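Local coordinates for CHAD domain protein (Streptomyces chartreusis, PDB 6RN5) that binds polyphosphate and metal ions, copper among them, probably through its all-helical CHAD-type fold, although its role in the cell remains unknown, at residues 114-119 against 345-350; 321-326 against 349-354; 173-178 against 338-343. All coordinates share one frame; numbering follows the deposited sequence.

Contact 1: residues 114-119 against 345-350; sequences NALHRL and GVLHAD. With CU (copper (II) ion), chain B.
Arg118 and Asp350 meet end-on in a salt bridge of two hydrogen bonds: Arg118 NH1 reaches Asp350 OD1 at 2.9 Å almost straight, and Arg118 NH2 reaches Asp350 OD2 at 2.7 Å along a more bent path. Both nitrogens approach on the syn side, but the guanidinium and carboxylate planes are 36° apart, which twists the fork. A bend at chi3 (62°) turns the arginine's end back to the acid. Leu119 lies against the same carboxylate, its CD2 3.6 Å from Asp350 OD1. Deeper in, Leu347 spreads its two methyls, CD1 resting on Ala115 CB (3.6 Å) and CD2 on Leu116 CD2 (3.8 Å); these long side chains bridge local axes 10.3 Å apart, and the small Ala115 accepts the leucine methyl. Further out, Gln351 NE2 donates to Asp350 OD2 and steadies the carboxylate. A leucine in place of Asp350 would probably leave Arg118 without its close charge mate and the Gln351 amide without this acceptor. The local axes cross at 108°, within the all-helical CHAD-type fold, and from the same helix as Asp350, His348 NE2 binds copper together with His262 and His271, a three-histidine metal site.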
loop_
_atom_site.group_PDB
_atom_site.type_symbol
_atom_site.label_atom_id
_atom_site.label_comp_id
_atom_site.label_asym_id
_atom_site.label_seq_id
_atom_site.Cartn_x
_atom_site.Cartn_y
_atom_site.Cartn_z
ATOM N N ASN A 114 -15.893 -0.711 -5.697
ATOM C CA ASN A 114 -15.208 0.567 -5.908
ATOM C C ASN A 114 -13.690 0.398 -5.821
ATOM O O ASN A 114 -12.990 0.838 -6.703
ATOM C CB ASN A 114 -15.671 1.627 -4.903
ATOM C CG ASN A 114 -17.067 2.127 -5.192
ATOM O OD1 ASN A 114 -17.530 2.104 -6.339
ATOM N ND2 ASN A 114 -17.756 2.539 -4.164
ATOM N N ALA A 115 -13.200 -0.281 -4.781
ATOM C CA ALA A 115 -11.772 -0.384 -4.582
ATOM C C ALA A 115 -11.098 -1.146 -5.719
ATOM O O ALA A 115 -10.050 -0.737 -6.185
ATOM C CB ALA A 115 -11.459 -0.995 -3.228
ATOM N N LEU A 116 -11.707 -2.231 -6.192
ATOM C CA LEU A 116 -11.167 -2.993 -7.332
ATOM C C LEU A 116 -11.071 -2.213 -8.668
ATOM O O LEU A 116 -10.142 -2.431 -9.480
ATOM C CB LEU A 116 -12.023 -4.239 -7.595
ATOM C CG LEU A 116 -11.854 -5.463 -6.683
ATOM C CD1 LEU A 116 -12.983 -6.428 -6.994
ATOM C CD2 LEU A 116 -10.497 -6.148 -6.836
ATOM N N HIS A 117 -12.083 -1.393 -8.911
ATOM C CA HIS A 117 -12.139 -0.533 -10.082
ATOM C C HIS A 117 -10.969 0.431 -9.998
ATOM O O HIS A 117 -10.180 0.540 -10.938
ATOM C CB HIS A 117 -13.471 0.247 -10.165
ATOM C CG HIS A 117 -14.597 -0.502 -10.834
ATOM N ND1 HIS A 117 -14.437 -1.218 -12.005
ATOM C CD2 HIS A 117 -15.914 -0.606 -10.512
ATOM C CE1 HIS A 117 -15.596 -1.753 -12.359
ATOM N NE2 HIS A 117 -16.511 -1.390 -11.474
ATOM N N ARG A 118 -10.839 1.064 -8.839
ATOM C CA ARG A 118 -9.715 1.957 -8.541
ATOM C C ARG A 118 -8.361 1.272 -8.699
ATOM O O ARG A 118 -7.455 1.770 -9.387
ATOM C CB ARG A 118 -9.883 2.499 -7.128
ATOM C CG ARG A 118 -8.691 3.244 -6.594
ATOM C CD ARG A 118 -9.064 4.098 -5.401
ATOM N NE ARG A 118 -9.575 3.332 -4.258
ATOM C CZ ARG A 118 -8.849 2.519 -3.484
ATOM N NH1 ARG A 118 -7.545 2.326 -3.719
ATOM N NH2 ARG A 118 -9.434 1.900 -2.455
ATOM N N LEU A 119 -8.213 0.113 -8.082
ATOM C CA LEU A 119 -6.949 -0.605 -8.126
ATOM C C LEU A 119 -6.596 -1.184 -9.517
ATOM O O LEU A 119 -5.447 -1.613 -9.755
ATOM C CB LEU A 119 -6.974 -1.749 -7.117
ATOM C CG LEU A 119 -7.059 -1.314 -5.671
ATOM C CD1 LEU A 119 -7.551 -2.468 -4.798
ATOM C CD2 LEU A 119 -5.708 -0.789 -5.224
ATOM N N GLY A 345 -5.612 -10.505 -2.800
ATOM C CA GLY A 345 -4.453 -10.067 -1.986
ATOM C C GLY A 345 -4.205 -8.554 -1.990
ATOM O O GLY A 345 -3.936 -7.952 -0.946
ATOM N N VAL A 346 -4.318 -7.953 -3.176
ATOM C CA VAL A 346 -4.138 -6.536 -3.355
ATOM C C VAL A 346 -5.240 -5.774 -2.633
ATOM O O VAL A 346 -5.008 -4.778 -1.939
ATOM C CB VAL A 346 -4.190 -6.169 -4.862
ATOM C CG1 VAL A 346 -4.072 -4.683 -5.070
ATOM C CG2 VAL A 346 -3.037 -6.825 -5.613
ATOM N N LEU A 347 -6.458 -6.260 -2.819
ATOM C CA LEU A 347 -7.639 -5.655 -2.218
ATOM C C LEU A 347 -7.652 -5.705 -0.685
ATOM O O LEU A 347 -8.037 -4.763 -0.037
ATOM C CB LEU A 347 -8.851 -6.357 -2.784
ATOM C CG LEU A 347 -10.217 -5.883 -2.414
ATOM C CD1 LEU A 347 -10.365 -4.420 -2.804
ATOM C CD2 LEU A 347 -11.186 -6.778 -3.176
ATOM N N HIS A 348 -7.244 -6.819 -0.110
ATOM C CA HIS A 348 -7.042 -6.889 1.331
ATOM C C HIS A 348 -6.023 -5.877 1.799
ATOM O O HIS A 348 -6.246 -5.207 2.803
ATOM C CB HIS A 348 -6.613 -8.299 1.751
ATOM C CG HIS A 348 -6.172 -8.398 3.181
ATOM N ND1 HIS A 348 -4.858 -8.223 3.562
ATOM C CD2 HIS A 348 -6.872 -8.642 4.320
ATOM C CE1 HIS A 348 -4.772 -8.373 4.883
ATOM N NE2 HIS A 348 -5.985 -8.616 5.362
ATOM N N ALA A 349 -4.921 -5.739 1.067
ATOM C CA ALA A 349 -3.874 -4.816 1.434
ATOM C C ALA A 349 -4.359 -3.368 1.350
ATOM O O ALA A 349 -4.163 -2.556 2.284
ATOM C CB ALA A 349 -2.662 -5.023 0.522
ATOM N N ASP A 350 -5.009 -3.051 0.237
ATOM C CA ASP A 350 -5.660 -1.775 0.082
ATOM C C ASP A 350 -6.553 -1.394 1.271
ATOM O O ASP A 350 -6.471 -0.273 1.806
ATOM C CB ASP A 350 -6.533 -1.794 -1.195
ATOM C CG ASP A 350 -7.157 -0.458 -1.460
ATOM O OD1 ASP A 350 -6.387 0.440 -1.855
ATOM O OD2 ASP A 350 -8.384 -0.309 -1.261
HETATM CU CU CU B . -6.134 -9.276 7.287
#

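Contact 2: residues 321-326 against 349-354. With CU (copper (II) ion), chain C.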
loop_
_atom_site.group_PDB
_atom_site.type_symbol
_atom_site.label_atom_id
_atom_site.label_comp_id
_atom_site.label_asym_id
_atom_site.label_seq_id
_atom_site.Cartn_x
_atom_site.Cartn_y
_atom_site.Cartn_z
ATOM N N SER A 321 -11.768 -2.399 7.874
ATOM C CA SER A 321 -11.386 -3.608 8.561
ATOM C C SER A 321 -12.212 -4.810 8.099
ATOM O O SER A 321 -11.651 -5.858 7.751
ATOM C CB SER A 321 -11.518 -3.407 10.069
ATOM O OG SER A 321 -11.189 -4.587 10.747
ATOM N N GLU A 322 -13.527 -4.646 8.042
ATOM C CA GLU A 322 -14.425 -5.753 7.719
ATOM C C GLU A 322 -14.319 -6.070 6.208
ATOM O O GLU A 322 -14.409 -7.218 5.781
ATOM C CB GLU A 322 -15.890 -5.421 8.086
ATOM C CG GLU A 322 -16.311 -5.615 9.539
ATOM C CD GLU A 322 -16.203 -7.072 10.017
ATOM O OE1 GLU A 322 -16.432 -8.033 9.243
ATOM O OE2 GLU A 322 -15.861 -7.288 11.188
ATOM N N ALA A 323 -14.123 -5.049 5.401
ATOM C CA ALA A 323 -13.940 -5.291 4.011
ATOM C C ALA A 323 -12.658 -6.084 3.749
ATOM O O ALA A 323 -12.653 -6.992 2.911
ATOM C CB ALA A 323 -13.922 -3.993 3.255
ATOM N N ALA A 324 -11.578 -5.747 4.442
ATOM C CA ALA A 324 -10.336 -6.461 4.236
ATOM C C ALA A 324 -10.537 -7.940 4.572
ATOM O O ALA A 324 -10.005 -8.795 3.873
ATOM C CB ALA A 324 -9.211 -5.852 5.058
ATOM N N ALA A 325 -11.316 -8.223 5.623
ATOM C CA ALA A 325 -11.530 -9.590 6.083
ATOM C C ALA A 325 -12.388 -10.343 5.080
ATOM O O ALA A 325 -12.175 -11.521 4.870
ATOM C CB ALA A 325 -12.172 -9.617 7.455
ATOM N N ALA A 326 -13.336 -9.679 4.426
ATOM C CA ALA A 326 -14.094 -10.346 3.396
ATOM C C ALA A 326 -13.200 -10.688 2.197
ATOM O O ALA A 326 -13.404 -11.699 1.565
ATOM C CB ALA A 326 -15.262 -9.501 2.935
ATOM N N ALA A 349 -4.921 -5.739 1.067
ATOM C CA ALA A 349 -3.874 -4.816 1.434
ATOM C C ALA A 349 -4.359 -3.368 1.350
ATOM O O ALA A 349 -4.163 -2.556 2.284
ATOM C CB ALA A 349 -2.662 -5.023 0.522
ATOM N N ASP A 350 -5.009 -3.051 0.237
ATOM C CA ASP A 350 -5.660 -1.775 0.082
ATOM C C ASP A 350 -6.553 -1.394 1.271
ATOM O O ASP A 350 -6.471 -0.273 1.806
ATOM C CB ASP A 350 -6.533 -1.794 -1.195
ATOM C CG ASP A 350 -7.157 -0.458 -1.460
ATOM O OD1 ASP A 350 -6.387 0.440 -1.855
ATOM O OD2 ASP A 350 -8.384 -0.309 -1.261
ATOM N N GLN A 351 -7.409 -2.317 1.692
ATOM C CA GLN A 351 -8.354 -2.001 2.759
ATOM C C GLN A 351 -7.616 -1.916 4.102
ATOM O O GLN A 351 -7.992 -1.128 4.955
ATOM C CB GLN A 351 -9.519 -3.007 2.775
ATOM C CG GLN A 351 -10.339 -2.942 1.478
ATOM C CD GLN A 351 -11.034 -1.610 1.353
ATOM O OE1 GLN A 351 -11.873 -1.272 2.207
ATOM N NE2 GLN A 351 -10.635 -0.805 0.344
ATOM N N ARG A 352 -6.536 -2.667 4.272
ATOM C CA ARG A 352 -5.729 -2.497 5.478
ATOM C C ARG A 352 -5.014 -1.148 5.470
ATOM O O ARG A 352 -4.841 -0.522 6.529
ATOM C CB ARG A 352 -4.717 -3.624 5.645
ATOM C CG ARG A 352 -5.329 -4.960 5.939
ATOM C CD ARG A 352 -6.296 -4.903 7.120
ATOM N NE ARG A 352 -5.754 -4.353 8.374
ATOM C CZ ARG A 352 -6.445 -4.240 9.515
ATOM N NH1 ARG A 352 -7.722 -4.607 9.592
ATOM N NH2 ARG A 352 -5.859 -3.766 10.600
ATOM N N HIS A 353 -4.648 -0.661 4.276
ATOM C CA HIS A 353 -4.100 0.702 4.163
ATOM C C HIS A 353 -5.133 1.746 4.527
ATOM O O HIS A 353 -4.779 2.731 5.143
ATOM C CB HIS A 353 -3.444 0.987 2.782
ATOM C CG HIS A 353 -2.316 0.053 2.462
ATOM N ND1 HIS A 353 -1.522 -0.512 3.442
ATOM C CD2 HIS A 353 -1.867 -0.446 1.278
ATOM C CE1 HIS A 353 -0.627 -1.311 2.876
ATOM N NE2 HIS A 353 -0.810 -1.283 1.567
ATOM N N GLU A 354 -6.393 1.520 4.171
ATOM C CA GLU A 354 -7.484 2.410 4.593
ATOM C C GLU A 354 -7.683 2.330 6.114
ATOM O O GLU A 354 -8.025 3.309 6.732
ATOM C CB GLU A 354 -8.792 2.079 3.890
ATOM C CG GLU A 354 -8.791 2.283 2.377
ATOM C CD GLU A 354 -8.872 3.760 1.938
ATOM O OE1 GLU A 354 -9.131 4.644 2.788
ATOM O OE2 GLU A 354 -8.681 4.047 0.732
HETATM CU CU CU C . -0.496 -2.110 -0.768
HETATM O O HOH W 1 -9.282 -6.792 8.460
#
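The Arg352 guanidinium has Ser321 OG at its edge, in its plane, yet Arg352 NH1 stays 3.7 Å from that oxygen, too far for a hydrogen bond. Both groups turn instead to Asp274, which forms a salt bridge with Arg352 NH2 and a hydrogen bond with Ser321 OG. A water closes the remaining gap, donating to Ser321 O at 2.6 Å and accepting from Arg352 NH1 at 2.9 Å. The same guanidinium also pairs with a sulfate, probably from the crystallisation liquor, which is consistent with an anion-accepting pocket. A second flat group is the Gln351 amide. Its chain bends at chi2 (-66°), so that OE1 lies 3.6 Å from the methyl CB of Ala323; this oxygen also accepts a hydrogen bond from Arg111. Gln351 NE2 donates to Asp350 OD2 at 2.8 Å, a bent bond (135°) that arrives on the anti side of the carboxylate and thus leaves the syn side to Arg118. The imidazole of His353 has the backbone oxygen of Ala349 over one face, offset toward the rim.

These segments belong to an antiparallel helical hairpin, helices 305-331 and 338-366, whose local axes lie 8.1 Å apart at 166°. So close an approach suits small residues on one side, and Ala324 supplies one: its CB rests against both Gln351 CB and Arg352 CD, so the aliphatic part of the arginine packs while its charged end passes on to Asp274. Ala323 plays the like part beside the amide. The NE2 of His353 lies a long 2.5 Å from a second copper ion, which also binds His353 of the second subunit, while Arg352 lies against His271 of the first copper site.

Contact 3: residues 173-178 against 338-343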
loop_
_atom_site.group_PDB
_atom_site.type_symbol
_atom_site.label_atom_id
_atom_site.label_comp_id
_atom_site.label_asym_id
_atom_site.label_seq_id
_atom_site.Cartn_x
_atom_site.Cartn_y
_atom_site.Cartn_z
ATOM N N ALA A 173 -11.756 -8.828 -12.390
ATOM C CA ALA A 173 -13.110 -9.067 -12.856
ATOM C C ALA A 173 -13.651 -10.281 -12.166
ATOM O O ALA A 173 -14.786 -10.270 -11.693
ATOM C CB ALA A 173 -13.156 -9.267 -14.354
ATOM N N LYS A 174 -12.830 -11.315 -12.100
ATOM C CA LYS A 174 -13.216 -12.501 -11.388
ATOM C C LYS A 174 -13.390 -12.267 -9.917
ATOM O O LYS A 174 -14.320 -12.830 -9.356
ATOM C CB LYS A 174 -12.240 -13.636 -11.607
ATOM C CG LYS A 174 -12.568 -14.391 -12.889
ATOM C CD LYS A 174 -11.466 -15.359 -13.249
ATOM C CE LYS A 174 -11.892 -16.308 -14.353
ATOM N NZ LYS A 174 -10.802 -17.303 -14.588
ATOM N N ALA A 175 -12.504 -11.472 -9.293
ATOM C CA ALA A 175 -12.612 -11.229 -7.851
ATOM C C ALA A 175 -13.903 -10.494 -7.579
ATOM O O ALA A 175 -14.566 -10.763 -6.596
ATOM C CB ALA A 175 -11.434 -10.422 -7.315
ATOM N N GLY A 176 -14.246 -9.580 -8.488
ATOM C CA GLY A 176 -15.411 -8.750 -8.379
ATOM C C GLY A 176 -16.675 -9.555 -8.422
ATOM O O GLY A 176 -17.603 -9.340 -7.628
ATOM N N ALA A 177 -16.706 -10.500 -9.346
ATOM C CA ALA A 177 -17.850 -11.350 -9.514
ATOM C C ALA A 177 -17.983 -12.353 -8.327
ATOM O O ALA A 177 -19.101 -12.693 -7.878
ATOM C CB ALA A 177 -17.723 -12.096 -10.827
ATOM N N LEU A 178 -16.851 -12.840 -7.846
ATOM C CA LEU A 178 -16.846 -13.725 -6.675
ATOM C C LEU A 178 -17.450 -13.029 -5.436
ATOM O O LEU A 178 -18.328 -13.548 -4.787
ATOM C CB LEU A 178 -15.424 -14.198 -6.400
ATOM C CG LEU A 178 -15.248 -15.129 -5.209
ATOM C CD1 LEU A 178 -15.951 -16.447 -5.473
ATOM C CD2 LEU A 178 -13.765 -15.344 -4.949
ATOM N N PRO A 338 -5.550 -18.535 -9.623
ATOM C CA PRO A 338 -4.480 -17.731 -9.023
ATOM C C PRO A 338 -4.656 -16.220 -9.264
ATOM O O PRO A 338 -4.414 -15.436 -8.369
ATOM C CB PRO A 338 -3.221 -18.245 -9.722
ATOM C CG PRO A 338 -3.550 -19.693 -9.961
ATOM C CD PRO A 338 -4.998 -19.660 -10.401
ATOM N N ALA A 339 -5.072 -15.829 -10.464
ATOM C CA ALA A 339 -5.243 -14.441 -10.778
ATOM C C ALA A 339 -6.321 -13.805 -9.881
ATOM O O ALA A 339 -6.237 -12.631 -9.518
ATOM C CB ALA A 339 -5.596 -14.283 -12.253
ATOM N N THR A 340 -7.333 -14.598 -9.521
ATOM C CA THR A 340 -8.408 -14.107 -8.673
ATOM C C THR A 340 -7.870 -13.914 -7.253
ATOM O O THR A 340 -8.067 -12.879 -6.648
ATOM C CB THR A 340 -9.567 -15.104 -8.716
ATOM O OG1 THR A 340 -10.006 -15.199 -10.071
ATOM C CG2 THR A 340 -10.709 -14.644 -7.846
ATOM N N ALA A 341 -7.128 -14.894 -6.745
ATOM C CA ALA A 341 -6.548 -14.767 -5.416
ATOM C C ALA A 341 -5.548 -13.610 -5.355
ATOM O O ALA A 341 -5.384 -12.940 -4.335
ATOM C CB ALA A 341 -5.889 -16.072 -5.043
ATOM N N TYR A 342 -4.867 -13.375 -6.454
ATOM C CA TYR A 342 -3.864 -12.317 -6.497
ATOM C C TYR A 342 -4.549 -11.003 -6.380
ATOM O O TYR A 342 -4.124 -10.169 -5.619
ATOM C CB TYR A 342 -3.089 -12.451 -7.804
ATOM C CG TYR A 342 -2.078 -11.366 -8.178
ATOM C CD1 TYR A 342 -2.498 -10.142 -8.744
ATOM C CD2 TYR A 342 -0.719 -11.616 -8.072
ATOM C CE1 TYR A 342 -1.569 -9.190 -9.137
ATOM C CE2 TYR A 342 0.219 -10.683 -8.474
ATOM C CZ TYR A 342 -0.209 -9.486 -9.014
ATOM O OH TYR A 342 0.731 -8.584 -9.377
ATOM N N ALA A 343 -5.661 -10.820 -7.089
ATOM C CA ALA A 343 -6.401 -9.601 -6.965
ATOM C C ALA A 343 -6.909 -9.371 -5.544
ATOM O O ALA A 343 -6.924 -8.249 -5.057
ATOM C CB ALA A 343 -7.585 -9.593 -7.922
#
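Thr340 stands across Lys174 at about a right angle, its hydroxyl pressed against the aliphatic root of the lysine. Thr340 OG1 comes within 3.1 Å of Lys174 CB and 3.5 Å of Lys174 CD, a tight contact of an oxygen alongside methylene groups and not a hydrogen bond. The lysine chain runs out extended beyond CG and carries its ammonium clear of the interface, so the residue offers hydrocarbon where it is covered and charge where it is exposed. A first torsion of -60° divides the two branches of Thr340: OG1 stays beside the backbone N and faces Lys174, while CG2 lies anti to that nitrogen and reaches over the neighbouring helix. There Thr340 CG2 sits 3.9 Å from Ala175 CA, close above the helix backbone, with Leu178 CD2 looser at 4.3 Å on the next turn.

The local axes of the two segments cross at -77° and approach to 8.3 Å, a steep crossing between helix 170-198 and the first turns of helix 338-366 in the all-helical CHAD-domain protein. The close approach is consistent with the alanine at the crossing, whose small side chain admits Thr340: the CA atoms of Ala175 and Thr340 are 5.2 Å apart. One turn further along helix 338-366, Ala343 CB meets Ala175 CB at 4.0 Å, and two methyls meeting in this way suit so close a crossing. Leu178 also packs on Ile336 of the loop that leads into helix 338-366. The second subunit lies close by as well: Pro338 and Ala341 pack against Ala341 and Pro338 of that subunit, and Ala343 touches its Ile261.

How the contacts relate
From the N terminus, helix 82-120 comes first, and contact 1 closes the longest loop, joining it to helix 338-366 across some 226 residues. Contact 3 starts later, on helix 170-198, and ends earlier on the last helix, so it is nested inside that loop. Contact 2 closes the short hairpin from helix 305-331; it crosses contact 3 because their segments alternate along the chain. All three end on helix 338-366: contact 3 at its start, contact 1 next, and contact 2 overlapping contact 1 at Ala349 and Asp350. Leu116 of contact 1 packs on Gly176, linking it directly to contact 3, whereas contacts 2 and 3 do not touch.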